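PDB 3LL7: putative methyltransferase, which probably transfers methyl groups from S-adenosylmethionine to a substrate not yet identified, using a Rossmann-like domain joined to ferredoxin-like and THUMP-like domains. Local coordinates for residues Q47-R53 against L67-R72; S78-S84 against L104-A110; P271-T275 against A304-V310; R357-A363 against S381-G387. All blocks are in the same frame, centred on the assembly; numbering follows the deposited sequence.

In the fold
Contacts 1 and 2 lie next to each other in the N-terminal half and touch where Pro-70 packs on Leu-104. Contact 1 sets helix 38-57 on the loop before helix 72-77. Contact 2 sets the next turn, 78-84, on the start of helix 106-112, at the probable cofactor end of the methyltransferase sheet. Contact 3 lies across the chain's centre from contact 1 and joins the sheet's last strand to the ferredoxin-like region. Contact 4 is in the THUMP-like part, its centre about 33 Å from the chain centre. Contact 3 is buried and apolar. Contacts 1 and 2 mix polar bonds with packing. Contact 4 is largely at the surface and relies on backbone atoms and one buried selenomethionine.

Contact 1 (Q47-R53 against L67-R72); sequences QIELWPR and LYIPSR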
loop_
_atom_site.group_PDB
_atom_site.type_symbol
_atom_site.label_atom_id
_atom_site.label_comp_id
_atom_site.label_asym_id
_atom_site.label_seq_id
_atom_site.Cartn_x
_atom_site.Cartn_y
_atom_site.Cartn_z
ATOM N N GLN A 47 -12.615 19.872 12.772
ATOM C CA GLN A 47 -11.994 20.122 11.457
ATOM C C GLN A 47 -10.624 20.780 11.605
ATOM O O GLN A 47 -9.644 20.351 10.968
ATOM C CB GLN A 47 -12.883 20.975 10.543
ATOM C CG GLN A 47 -14.185 20.310 10.130
ATOM C CD GLN A 47 -13.971 18.967 9.445
ATOM O OE1 GLN A 47 -13.393 18.911 8.361
ATOM N NE2 GLN A 47 -14.436 17.882 10.070
ATOM N N ILE A 48 -10.539 21.788 12.472
ATOM C CA ILE A 48 -9.266 22.428 12.754
ATOM C C ILE A 48 -8.261 21.427 13.351
ATOM O O ILE A 48 -7.126 21.354 12.876
ATOM C CB ILE A 48 -9.435 23.699 13.633
ATOM C CG1 ILE A 48 -10.197 24.762 12.832
ATOM C CG2 ILE A 48 -8.080 24.216 14.106
ATOM C CD1 ILE A 48 -10.714 25.965 13.648
ATOM N N GLU A 49 -8.685 20.654 14.361
ATOM C CA GLU A 49 -7.785 19.686 15.045
ATOM C C GLU A 49 -7.120 18.745 14.064
ATOM O O GLU A 49 -5.925 18.475 14.175
ATOM C CB GLU A 49 -8.502 18.877 16.156
ATOM C CG GLU A 49 -7.570 18.119 17.166
ATOM C CD GLU A 49 -7.159 16.689 16.739
ATOM O OE1 GLU A 49 -7.820 16.095 15.858
ATOM O OE2 GLU A 49 -6.160 16.145 17.290
ATOM N N LEU A 50 -7.878 18.247 13.092
ATOM C CA LEU A 50 -7.348 17.193 12.227
ATOM C C LEU A 50 -6.746 17.716 10.924
ATOM O O LEU A 50 -6.234 16.937 10.132
ATOM C CB LEU A 50 -8.406 16.099 11.961
ATOM C CG LEU A 50 -9.713 16.445 11.256
ATOM C CD1 LEU A 50 -9.458 16.776 9.787
ATOM C CD2 LEU A 50 -10.749 15.309 11.385
ATOM N N TRP A 51 -6.793 19.024 10.695
ATOM C CA TRP A 51 -6.230 19.557 9.443
ATOM C C TRP A 51 -4.728 19.280 9.248
ATOM O O TRP A 51 -4.318 18.905 8.137
ATOM C CB TRP A 51 -6.552 21.050 9.243
ATOM C CG TRP A 51 -6.819 21.359 7.803
ATOM C CD1 TRP A 51 -5.962 21.945 6.916
ATOM C CD2 TRP A 51 -8.009 21.038 7.063
ATOM N NE1 TRP A 51 -6.552 22.035 5.678
ATOM C CE2 TRP A 51 -7.803 21.476 5.732
ATOM C CE3 TRP A 51 -9.235 20.435 7.398
ATOM C CZ2 TRP A 51 -8.787 21.341 4.726
ATOM C CZ3 TRP A 51 -10.213 20.292 6.393
ATOM C CH2 TRP A 51 -9.974 20.745 5.074
ATOM N N PRO A 52 -3.900 19.442 10.318
ATOM C CA PRO A 52 -2.483 19.089 10.133
ATOM C C PRO A 52 -2.294 17.635 9.684
ATOM O O PRO A 52 -1.483 17.377 8.786
ATOM C CB PRO A 52 -1.870 19.332 11.522
ATOM C CG PRO A 52 -2.761 20.388 12.137
ATOM C CD PRO A 52 -4.145 19.985 11.669
ATOM N N ARG A 53 -3.060 16.706 10.274
ATOM C CA ARG A 53 -2.961 15.277 9.917
ATOM C C ARG A 53 -3.525 14.987 8.529
ATOM O O ARG A 53 -3.022 14.099 7.838
ATOM C CB ARG A 53 -3.591 14.372 10.989
ATOM C CG ARG A 53 -2.759 14.295 12.297
ATOM C CD ARG A 53 -3.192 13.134 13.224
ATOM N NE ARG A 53 -4.606 13.212 13.625
ATOM C CZ ARG A 53 -5.082 13.995 14.594
ATOM N NH1 ARG A 53 -4.272 14.798 15.275
ATOM N NH2 ARG A 53 -6.378 13.987 14.880
ATOM N N LEU A 67 -13.889 21.253 1.750
ATOM C CA LEU A 67 -13.807 19.807 2.050
ATOM C C LEU A 67 -14.089 19.613 3.516
ATOM O O LEU A 67 -13.601 20.391 4.358
ATOM C CB LEU A 67 -12.447 19.158 1.707
ATOM C CG LEU A 67 -12.107 18.867 0.245
ATOM C CD1 LEU A 67 -10.845 18.056 0.198
ATOM C CD2 LEU A 67 -13.227 18.149 -0.535
ATOM N N TYR A 68 -14.906 18.600 3.807
ATOM C CA TYR A 68 -15.308 18.290 5.154
ATOM C C TYR A 68 -14.910 16.844 5.472
ATOM O O TYR A 68 -15.332 15.926 4.772
ATOM C CB TYR A 68 -16.818 18.451 5.304
ATOM C CG TYR A 68 -17.294 18.199 6.704
ATOM C CD1 TYR A 68 -17.087 19.141 7.711
ATOM C CD2 TYR A 68 -17.939 17.014 7.033
ATOM C CE1 TYR A 68 -17.514 18.910 9.015
ATOM C CE2 TYR A 68 -18.385 16.770 8.351
ATOM C CZ TYR A 68 -18.148 17.719 9.338
ATOM O OH TYR A 68 -18.561 17.521 10.638
ATOM N N ILE A 69 -14.129 16.660 6.535
ATOM C CA ILE A 69 -13.684 15.313 6.962
ATOM C C ILE A 69 -14.650 14.697 7.961
ATOM O O ILE A 69 -14.825 15.234 9.048
ATOM C CB ILE A 69 -12.263 15.362 7.550
ATOM C CG1 ILE A 69 -11.322 16.028 6.547
ATOM C CG2 ILE A 69 -11.768 13.953 7.950
ATOM C CD1 ILE A 69 -11.285 15.356 5.164
ATOM N N PRO A 70 -15.276 13.549 7.598
ATOM C CA PRO A 70 -16.392 13.092 8.429
ATOM C C PRO A 70 -15.939 12.705 9.829
ATOM O O PRO A 70 -16.664 12.957 10.785
ATOM C CB PRO A 70 -16.959 11.889 7.665
ATOM C CG PRO A 70 -15.859 11.426 6.758
ATOM C CD PRO A 70 -15.014 12.658 6.454
ATOM N N SER A 71 -14.745 12.130 9.939
ATOM C CA SER A 71 -14.173 11.722 11.223
ATOM C C SER A 71 -12.654 11.509 11.150
ATOM O O SER A 71 -12.090 11.274 10.072
ATOM C CB SER A 71 -14.865 10.446 11.754
ATOM O OG SER A 71 -14.673 9.336 10.884
ATOM N N ARG A 72 -11.998 11.613 12.305
ATOM C CA ARG A 72 -10.605 11.160 12.461
ATOM C C ARG A 72 -10.491 9.678 12.100
ATOM O O ARG A 72 -9.552 9.264 11.413
ATOM C CB ARG A 72 -10.116 11.394 13.894
ATOM C CG ARG A 72 -10.270 12.842 14.375
ATOM C CD ARG A 72 -10.304 12.938 15.898
ATOM N NE ARG A 72 -9.177 12.230 16.496
ATOM C CZ ARG A 72 -8.972 12.076 17.800
ATOM N NH1 ARG A 72 -9.804 12.587 18.696
ATOM N NH2 ARG A 72 -7.915 11.398 18.209
HETATM O O HOH W 1 -16.378 17.984 12.120
HETATM O O HOH W 2 -13.397 21.525 6.973
#
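Gln-47 and Ile-69 face each other where the helical segment 47-53 passes the irregular segment 67-72, with their CA atoms 6.8 Å apart. The helix is kinked near Pro-52. Gln-47 bends at chi2 (-56°), which carries its amide across to the loop. There it binds both backbone polar groups of Ile-69. The N-H of Ile-69 points almost straight at OE1 of Gln-47 (3.0 Å, 171°). In return, Gln-47 NE2 donates to Ile-69 O (2.9 Å). One water links NE2 to Tyr-68 OH, and a second donates to both OE1 and Leu-67 O. Four bonds fix the rotation of the amide. Gln-47 NE2 also lies over one face of the Tyr-68 ring, 3.4 Å from CE1, with the two planes 24° apart. Leu-50 CD1 packs on Ile-69 CG1 (3.8 Å), while its CD2 meets Ile-69 CG2 and Arg-72 CG. Leu-67 O sits at the Trp-51 ring edge, 3.7 Å from CH2. Arg-53 holds Glu-49 end-on through NH1 and NH2. Arg-72 NE, a like charge, is 3.7 Å from Arg-53 NH2, beyond salt-bridge range of Glu-49. Trp-51 NE1 is hydrogen-bonded to Ala-62 O. Helix 8-20 packs on Gln-47 and Tyr-68, and helix 125-138 on Leu-67.

Contact 2 (S78-S84 against L104-A110); sequences SSGAVTS and LGIDFIA. With FMT (formic acid), chain D.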
loop_
_atom_site.group_PDB
_atom_site.type_symbol
_atom_site.label_atom_id
_atom_site.label_comp_id
_atom_site.label_asym_id
_atom_site.label_seq_id
_atom_site.Cartn_x
_atom_site.Cartn_y
_atom_site.Cartn_z
ATOM N N SER A 78 -8.153 5.603 5.454
ATOM C CA SER A 78 -8.195 5.768 4.005
ATOM C C SER A 78 -6.896 5.356 3.310
ATOM O O SER A 78 -5.836 5.313 3.938
ATOM C CB SER A 78 -8.523 7.213 3.640
ATOM O OG SER A 78 -7.361 8.016 3.697
ATOM N N SER A 79 -6.996 5.057 2.013
ATOM C CA SER A 79 -5.808 4.949 1.140
ATOM C C SER A 79 -4.933 6.223 1.205
ATOM O O SER A 79 -5.413 7.315 1.546
ATOM C CB SER A 79 -6.227 4.688 -0.306
ATOM O OG SER A 79 -6.684 3.358 -0.488
ATOM N N GLY A 80 -3.643 6.067 0.911
ATOM C CA GLY A 80 -2.769 7.216 0.729
ATOM C C GLY A 80 -3.019 7.793 -0.652
ATOM O O GLY A 80 -3.787 7.235 -1.436
ATOM N N ALA A 81 -2.360 8.902 -0.956
ATOM C CA ALA A 81 -2.411 9.507 -2.288
ATOM C C ALA A 81 -1.746 8.652 -3.388
ATOM O O ALA A 81 -2.267 8.545 -4.503
ATOM C CB ALA A 81 -1.769 10.920 -2.244
ATOM N N VAL A 82 -0.593 8.058 -3.093
ATOM C CA VAL A 82 0.145 7.355 -4.150
ATOM C C VAL A 82 -0.459 6.019 -4.582
ATOM O O VAL A 82 -0.493 5.722 -5.778
ATOM C CB VAL A 82 1.656 7.234 -3.856
ATOM C CG1 VAL A 82 2.395 8.442 -4.426
ATOM C CG2 VAL A 82 1.907 7.104 -2.371
ATOM N N THR A 83 -0.964 5.226 -3.641
ATOM C CA THR A 83 -1.552 3.938 -4.023
ATOM C C THR A 83 -2.917 4.118 -4.655
ATOM O O THR A 83 -3.262 3.408 -5.614
ATOM C CB THR A 83 -1.666 2.968 -2.842
ATOM O OG1 THR A 83 -2.408 3.583 -1.772
ATOM C CG2 THR A 83 -0.279 2.591 -2.355
ATOM N N SER A 84 -3.694 5.079 -4.137
ATOM C CA SER A 84 -5.000 5.338 -4.729
ATOM C C SER A 84 -4.802 5.604 -6.210
ATOM O O SER A 84 -5.468 5.006 -7.011
ATOM C CB SER A 84 -5.719 6.503 -4.058
ATOM O OG SER A 84 -5.109 7.730 -4.411
ATOM N N LEU A 104 -13.809 7.414 2.701
ATOM C CA LEU A 104 -13.489 8.838 2.485
ATOM C C LEU A 104 -13.593 9.176 0.998
ATOM O O LEU A 104 -13.787 10.347 0.602
ATOM C CB LEU A 104 -12.059 9.118 3.014
ATOM C CG LEU A 104 -11.607 10.552 3.253
ATOM C CD1 LEU A 104 -12.654 11.362 4.016
ATOM C CD2 LEU A 104 -10.295 10.546 4.043
ATOM N N GLY A 105 -13.454 8.142 0.157
ATOM C CA GLY A 105 -13.714 8.289 -1.283
ATOM C C GLY A 105 -12.471 8.519 -2.143
ATOM O O GLY A 105 -12.573 8.794 -3.347
ATOM N N ILE A 106 -11.288 8.404 -1.555
ATOM C CA ILE A 106 -10.092 8.661 -2.350
ATOM C C ILE A 106 -9.821 7.589 -3.414
ATOM O O ILE A 106 -9.297 7.909 -4.485
ATOM C CB ILE A 106 -8.853 8.902 -1.495
ATOM C CG1 ILE A 106 -7.715 9.433 -2.377
ATOM C CG2 ILE A 106 -8.487 7.635 -0.745
ATOM C CD1 ILE A 106 -6.450 9.765 -1.639
ATOM N N ASP A 107 -10.180 6.334 -3.132
ATOM C CA ASP A 107 -10.104 5.298 -4.157
ATOM C C ASP A 107 -11.144 5.584 -5.253
ATOM O O ASP A 107 -10.838 5.486 -6.439
ATOM C CB ASP A 107 -10.292 3.902 -3.529
ATOM C CG ASP A 107 -9.080 3.464 -2.686
ATOM O OD1 ASP A 107 -7.976 3.982 -2.909
ATOM O OD2 ASP A 107 -9.223 2.588 -1.808
ATOM N N PHE A 108 -12.365 5.944 -4.859
ATOM C CA PHE A 108 -13.421 6.212 -5.830
ATOM C C PHE A 108 -12.977 7.353 -6.731
ATOM O O PHE A 108 -13.109 7.250 -7.942
ATOM C CB PHE A 108 -14.725 6.613 -5.142
ATOM C CG PHE A 108 -15.845 6.903 -6.078
ATOM C CD1 PHE A 108 -16.479 5.868 -6.757
ATOM C CD2 PHE A 108 -16.331 8.209 -6.237
ATOM C CE1 PHE A 108 -17.575 6.119 -7.619
ATOM C CE2 PHE A 108 -17.416 8.473 -7.099
ATOM C CZ PHE A 108 -18.034 7.421 -7.794
ATOM N N ILE A 109 -12.408 8.401 -6.138
ATOM C CA ILE A 109 -11.910 9.555 -6.914
ATOM C C ILE A 109 -10.820 9.109 -7.918
ATOM O O ILE A 109 -10.823 9.544 -9.079
ATOM C CB ILE A 109 -11.385 10.688 -5.981
ATOM C CG1 ILE A 109 -12.527 11.239 -5.101
ATOM C CG2 ILE A 109 -10.732 11.830 -6.776
ATOM C CD1 ILE A 109 -13.580 11.953 -5.866
ATOM N N ALA A 110 -9.934 8.208 -7.479
ATOM C CA ALA A 110 -8.864 7.711 -8.364
ATOM C C ALA A 110 -9.460 6.935 -9.528
ATOM O O ALA A 110 -8.977 7.050 -10.642
ATOM C CB ALA A 110 -7.852 6.855 -7.610
HETATM C C FMT D . -10.819 5.220 0.622
HETATM O O1 FMT D . -11.490 5.300 -0.405
HETATM O O2 FMT D . -11.026 5.914 1.619
#
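Ser-79 and Asp-107 make the hydrogen bond between segments 78-84 and 104-110. Ser-79 OG donates to Asp-107 OD1 at 2.8 Å, on the syn side of the carboxylate. The same OG is also bonded to Lys-208 NZ. OD2 of Asp-107 has its own partner, the hydroxyl of Tyr-168. Lys-87 and Lys-208 form long, weak ion pairs with this carboxylate. Two other serines turn their hydroxyls back to their own segment: Ser-78 OG donates to Ser-79 O and Ser-84 OG to Ala-81 O.

The packing centres on Ile-106. In the conformer described, its CG1 branch is fully extended (chi1 -169°, chi2 178°). This carries Ile-106 CD1 to Gly-80 O, 3.7 Å away, and to the OG of Ser-84. Ile-106 CG2 rests on Ser-79 CB, also at 3.7 Å. Ala-110 CB sits close against Ser-84 O, at 3.1 Å. Leu-104 CD2 touches Ser-78 CB at 3.8 Å.

A bound formic acid molecule, probably from the crystallisation liquor, lies at the start of helix 106-112. Asp-107 N donates to its O1 (3.2 Å, 168°), and the bond from Leu-104 N to its O2 is weak. Gly-105 is the N-cap, with a positive phi.

The glycine-rich turn between strand 96-99 and helix 106-112 matches the first motif of Rossmann-like methyltransferases, which in relatives wraps S-adenosylmethionine. The backbone N-H groups at this helix start would probably suit an anion. The formic acid and the polar cluster round Asp-107 are therefore consistent with a cofactor pocket bordered by segment 78-84.

Contact 3 (P271-T275 against A304-V310); sequences PFIFT and AGAFKTV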
loop_
_atom_site.group_PDB
_atom_site.type_symbol
_atom_site.label_atom_id
_atom_site.label_comp_id
_atom_site.label_asym_id
_atom_site.label_seq_id
_atom_site.Cartn_x
_atom_site.Cartn_y
_atom_site.Cartn_z
ATOM N N PRO A 271 6.890 -2.948 -13.256
ATOM C CA PRO A 271 6.659 -4.020 -12.267
ATOM C C PRO A 271 7.597 -5.204 -12.490
ATOM O O PRO A 271 8.044 -5.425 -13.621
ATOM C CB PRO A 271 5.239 -4.470 -12.576
ATOM C CG PRO A 271 5.061 -4.204 -14.065
ATOM C CD PRO A 271 5.843 -2.910 -14.299
ATOM N N PHE A 272 7.880 -5.953 -11.430
ATOM C CA PHE A 272 8.472 -7.284 -11.584
ATOM C C PHE A 272 7.308 -8.266 -11.688
ATOM O O PHE A 272 6.524 -8.408 -10.743
ATOM C CB PHE A 272 9.329 -7.598 -10.357
ATOM C CG PHE A 272 10.174 -8.816 -10.515
ATOM C CD1 PHE A 272 11.503 -8.695 -10.923
ATOM C CD2 PHE A 272 9.634 -10.078 -10.303
ATOM C CE1 PHE A 272 12.300 -9.807 -11.111
ATOM C CE2 PHE A 272 10.439 -11.229 -10.485
ATOM C CZ PHE A 272 11.776 -11.083 -10.895
ATOM N N ILE A 273 7.149 -8.911 -12.834
ATOM C CA ILE A 273 6.013 -9.817 -13.009
ATOM C C ILE A 273 6.515 -11.259 -13.076
ATOM O O ILE A 273 7.467 -11.559 -13.811
ATOM C CB ILE A 273 5.257 -9.494 -14.297
ATOM C CG1 ILE A 273 4.881 -7.992 -14.361
ATOM C CG2 ILE A 273 4.019 -10.404 -14.480
ATOM C CD1 ILE A 273 4.211 -7.624 -15.708
ATOM N N PHE A 274 5.881 -12.141 -12.307
ATOM C CA PHE A 274 6.265 -13.555 -12.306
ATOM C C PHE A 274 5.050 -14.409 -11.908
ATOM O O PHE A 274 3.952 -13.877 -11.702
ATOM C CB PHE A 274 7.467 -13.798 -11.338
ATOM C CG PHE A 274 7.093 -13.754 -9.875
ATOM C CD1 PHE A 274 7.176 -14.917 -9.096
ATOM C CD2 PHE A 274 6.651 -12.550 -9.262
ATOM C CE1 PHE A 274 6.813 -14.887 -7.738
ATOM C CE2 PHE A 274 6.275 -12.538 -7.918
ATOM C CZ PHE A 274 6.354 -13.727 -7.160
ATOM N N THR A 275 5.249 -15.724 -11.800
ATOM C CA THR A 275 4.202 -16.638 -11.338
ATOM C C THR A 275 4.783 -17.585 -10.312
ATOM O O THR A 275 5.999 -17.816 -10.282
ATOM C CB THR A 275 3.645 -17.506 -12.487
ATOM O OG1 THR A 275 4.694 -18.328 -13.022
ATOM C CG2 THR A 275 3.057 -16.638 -13.581
ATOM N N ALA A 304 5.797 -10.703 -2.214
ATOM C CA ALA A 304 5.320 -11.499 -3.376
ATOM C C ALA A 304 5.957 -12.882 -3.403
ATOM O O ALA A 304 5.403 -13.803 -3.971
ATOM C CB ALA A 304 5.635 -10.752 -4.703
ATOM N N GLY A 305 7.140 -12.982 -2.806
ATOM C CA GLY A 305 7.886 -14.231 -2.694
ATOM C C GLY A 305 8.725 -14.613 -3.900
ATOM O O GLY A 305 8.984 -15.812 -4.103
ATOM N N ALA A 306 9.180 -13.626 -4.671
ATOM C CA ALA A 306 10.007 -13.871 -5.861
ATOM C C ALA A 306 11.491 -14.080 -5.480
ATOM O O ALA A 306 12.379 -13.526 -6.128
ATOM C CB ALA A 306 9.894 -12.668 -6.850
ATOM N N PHE A 307 11.745 -14.897 -4.463
ATOM C CA PHE A 307 13.098 -15.031 -3.881
ATOM C C PHE A 307 14.120 -15.566 -4.895
ATOM O O PHE A 307 15.224 -14.987 -5.079
ATOM C CB PHE A 307 13.029 -15.966 -2.664
ATOM C CG PHE A 307 12.019 -15.535 -1.589
ATOM C CD1 PHE A 307 12.072 -14.257 -1.006
ATOM C CD2 PHE A 307 11.050 -16.426 -1.145
ATOM C CE1 PHE A 307 11.145 -13.861 -0.006
ATOM C CE2 PHE A 307 10.101 -16.050 -0.144
ATOM C CZ PHE A 307 10.160 -14.760 0.419
ATOM N N LYS A 308 13.759 -16.666 -5.550
ATOM C CA LYS A 308 14.608 -17.291 -6.554
ATOM C C LYS A 308 14.489 -16.604 -7.900
ATOM O O LYS A 308 15.493 -16.436 -8.617
ATOM C CB LYS A 308 14.258 -18.774 -6.669
ATOM C CG LYS A 308 14.510 -19.526 -5.378
ATOM C CD LYS A 308 13.513 -20.699 -5.261
ATOM C CE LYS A 308 13.711 -21.731 -6.302
ATOM N NZ LYS A 308 12.574 -22.761 -6.313
ATOM N N THR A 309 13.261 -16.208 -8.266
ATOM C CA THR A 309 13.050 -15.619 -9.589
ATOM C C THR A 309 13.908 -14.359 -9.817
ATOM O O THR A 309 14.425 -14.153 -10.905
ATOM C CB THR A 309 11.560 -15.318 -9.816
ATOM O OG1 THR A 309 10.823 -16.545 -9.627
ATOM C CG2 THR A 309 11.295 -14.891 -11.260
ATOM N N VAL A 310 14.071 -13.536 -8.798
ATOM C CA VAL A 310 14.889 -12.332 -8.976
ATOM C C VAL A 310 16.318 -12.736 -9.381
ATOM O O VAL A 310 16.910 -12.148 -10.292
ATOM C CB VAL A 310 14.903 -11.435 -7.722
ATOM C CG1 VAL A 310 15.917 -10.254 -7.900
ATOM C CG2 VAL A 310 13.508 -10.882 -7.416
#
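Phe-274 and Phe-272 present their rings to segment 304-310. Over one face of Phe-274 lies the methyl of Ala-306, nearly centred. Its CB is 3.7 Å from the centroid of the Phe-274 ring and 13° off the ring normal, a CH-pi contact. At the edge of that ring, Ala-304 O lies near the plane, 3.3 Å from Phe-274 CZ. Ala-304 CB packs on CE2 of the same Phe-274 ring at 3.7 Å. The Phe-272 ring takes Val-310 CG2 over one face, a second CH-pi contact, 4.3 Å from its centroid. Thr-309 CG2 approaches the edge of Phe-272, 3.8 Å from CE2. Ala-306 CB also touches CE2 of Phe-272, so one methyl serves both rings.

Strand 272-274 pairs antiparallel with strand 258-263 at the end of the methyltransferase sheet. Segment 304-310 belongs to the ferredoxin-like region, so the contact probably packs that region on the sheet. Helix 299-304 ends at Ala-304, and Gly-305 follows with a positive phi. Ala-306 is the centre of an inverse gamma turn before helix 307-314, and its CB is directed toward the strand.

Phe-274 has CG between N and the carbonyl carbon (chi1 74°), which turns its ring face to Ala-306. Leu-301 of helix 299-304 packs on Phe-272, Ala-306 and Val-310. Thr-309 CG2 also meets Phe-274 CB, while its OG1 is hydrogen-bonded to Glu-279 OE1.

Contact 4 (R357-A363 against S381-G387); sequences RKVVPQA and SKMADGG
Met-383, present as selenomethionine, extends CG away from its backbone N (chi1 175°) and then bends at chi2 (64°) and chi3 (53°). This folds SE and CE against segment 357-363. The two segments lead into strands 364-368 and 389-395 of the THUMP-like domain. These strands are parallel neighbours joined through helix 374-381, a beta-alpha-beta crossover. The contact sets the loop that enters its first strand against the loop from its helix to its second strand. Met-383 SE packs 3.7 Å from Gln-362 CA, and its CE lies 3.9 Å from Val-360 CG1. Leu-356 and Leu-391 also touch Met-383.

The backbones are tied by Ala-363 N, which donates to Ala-384 O at 2.9 Å. Ala-384 O also receives a CA-H...O contact from Gln-362, with CA 3.2 Å away. Arg-378 of helix 374-381 spans both segments, binding Met-383 O with NH1 and Ala-363 O with NH2.

At the exposed end, Arg-357 bends at chi3 and lays one face of its guanidinium over Lys-382 CB. NH1 of Arg-357 comes 3.5 Å from Lys-382 CE, while NH2 is bonded to Lys-354 O. One water bridges the segments, donating to Pro-361 O at 3.0 Å and accepting from Ala-384 N at 2.9 Å.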
loop_
_atom_site.group_PDB
_atom_site.type_symbol
_atom_site.label_atom_id
_atom_site.label_comp_id
_atom_site.label_asym_id
_atom_site.label_seq_id
_atom_site.Cartn_x
_atom_site.Cartn_y
_atom_site.Cartn_z
ATOM N N ARG A 357 33.361 -0.694 15.860
ATOM C CA ARG A 357 33.672 0.730 15.772
ATOM C C ARG A 357 35.044 0.956 15.140
ATOM O O ARG A 357 35.338 2.054 14.675
ATOM C CB ARG A 357 33.608 1.400 17.142
ATOM C CG ARG A 357 32.186 1.631 17.667
ATOM C CD ARG A 357 32.274 2.003 19.132
ATOM N NE ARG A 357 32.771 0.816 19.812
ATOM C CZ ARG A 357 33.206 0.731 21.063
ATOM N NH1 ARG A 357 33.182 1.777 21.869
ATOM N NH2 ARG A 357 33.648 -0.455 21.505
ATOM N N LYS A 358 35.888 -0.071 15.116
ATOM C CA LYS A 358 37.184 0.079 14.445
ATOM C C LYS A 358 37.045 0.155 12.923
ATOM O O LYS A 358 37.862 0.794 12.266
ATOM C CB LYS A 358 38.120 -1.088 14.779
ATOM C CG LYS A 358 38.469 -1.167 16.267
ATOM C CD LYS A 358 39.584 -2.133 16.513
ATOM C CE LYS A 358 39.337 -3.499 15.947
ATOM N NZ LYS A 358 40.650 -4.252 16.040
ATOM N N VAL A 359 36.017 -0.478 12.375
ATOM C CA VAL A 359 35.933 -0.591 10.919
ATOM C C VAL A 359 35.268 0.586 10.220
ATOM O O VAL A 359 35.616 0.904 9.086
ATOM C CB VAL A 359 35.324 -1.903 10.470
ATOM C CG1 VAL A 359 36.156 -3.040 11.017
ATOM C CG2 VAL A 359 33.846 -2.026 10.865
ATOM N N VAL A 360 34.327 1.229 10.905
ATOM C CA VAL A 360 33.595 2.343 10.319
ATOM C C VAL A 360 33.171 3.334 11.413
ATOM O O VAL A 360 32.848 2.907 12.512
ATOM C CB VAL A 360 32.402 1.796 9.488
ATOM C CG1 VAL A 360 31.354 1.142 10.364
ATOM C CG2 VAL A 360 31.858 2.861 8.524
ATOM N N PRO A 361 33.190 4.650 11.120
ATOM C CA PRO A 361 32.873 5.583 12.214
ATOM C C PRO A 361 31.394 5.604 12.619
ATOM O O PRO A 361 31.071 5.921 13.767
ATOM C CB PRO A 361 33.318 6.947 11.680
ATOM C CG PRO A 361 33.472 6.800 10.246
ATOM C CD PRO A 361 33.644 5.343 9.898
ATOM N N GLN A 362 30.504 5.246 11.683
ATOM C CA GLN A 362 29.058 5.265 11.905
ATOM C C GLN A 362 28.423 4.513 10.726
ATOM O O GLN A 362 29.057 4.397 9.667
ATOM C CB GLN A 362 28.528 6.718 11.946
ATOM C CG GLN A 362 28.861 7.495 10.656
ATOM C CD GLN A 362 28.412 8.952 10.650
ATOM O OE1 GLN A 362 27.482 9.364 11.359
ATOM N NE2 GLN A 362 29.095 9.741 9.857
ATOM N N ALA A 363 27.208 4.009 10.900
ATOM C CA ALA A 363 26.540 3.250 9.832
ATOM C C ALA A 363 25.064 3.030 10.075
ATOM O O ALA A 363 24.621 3.000 11.200
ATOM C CB ALA A 363 27.215 1.876 9.636
ATOM N N SER A 381 27.324 -3.273 19.541
ATOM C CA SER A 381 28.560 -2.733 18.933
ATOM C C SER A 381 28.844 -1.262 19.288
ATOM O O SER A 381 29.946 -0.773 19.027
ATOM C CB SER A 381 28.523 -2.884 17.410
ATOM O OG SER A 381 27.460 -2.125 16.849
ATOM N N LYS A 382 27.872 -0.580 19.888
ATOM C CA LYS A 382 27.949 0.867 20.183
ATOM C C LYS A 382 28.148 1.712 18.924
ATOM O O LYS A 382 28.782 2.762 18.953
ATOM C CB LYS A 382 29.002 1.151 21.274
ATOM C CG LYS A 382 28.644 0.433 22.620
ATOM C CD LYS A 382 29.746 0.522 23.703
ATOM C CE LYS A 382 30.272 1.902 23.870
ATOM N NZ LYS A 382 29.228 2.832 24.391
HETATM N N MSE A 383 27.541 1.275 17.823
HETATM C CA MSE A 383 27.782 1.908 16.534
HETATM C C MSE A 383 26.918 3.153 16.396
HETATM O O MSE A 383 25.708 3.105 16.539
HETATM C CB MSE A 383 27.469 0.904 15.415
HETATM C CG MSE A 383 27.574 1.470 14.037
HETATM SE SE MSE A 383 29.386 2.010 13.643
HETATM C CE MSE A 383 30.312 0.363 14.062
ATOM N N ALA A 384 27.536 4.284 16.112
ATOM C CA ALA A 384 26.764 5.503 15.854
ATOM C C ALA A 384 25.951 5.331 14.572
ATOM O O ALA A 384 26.411 4.654 13.645
ATOM C CB ALA A 384 27.714 6.671 15.711
ATOM N N ASP A 385 24.765 5.930 14.523
ATOM C CA ASP A 385 23.981 5.922 13.303
ATOM C C ASP A 385 24.429 7.063 12.405
ATOM O O ASP A 385 25.253 7.897 12.808
ATOM C CB ASP A 385 22.484 6.001 13.595
ATOM C CG ASP A 385 22.103 7.265 14.307
ATOM O OD1 ASP A 385 23.000 8.112 14.520
ATOM O OD2 ASP A 385 20.910 7.409 14.656
ATOM N N GLY A 386 23.898 7.082 11.189
ATOM C CA GLY A 386 24.236 8.102 10.223
ATOM C C GLY A 386 25.330 7.640 9.287
ATOM O O GLY A 386 25.805 6.485 9.349
ATOM N N GLY A 387 25.693 8.552 8.401
ATOM C CA GLY A 387 26.701 8.299 7.391
ATOM C C GLY A 387 26.118 7.598 6.182
ATOM O O GLY A 387 24.923 7.398 6.078
HETATM O O HOH W 3 30.430 4.417 16.323
#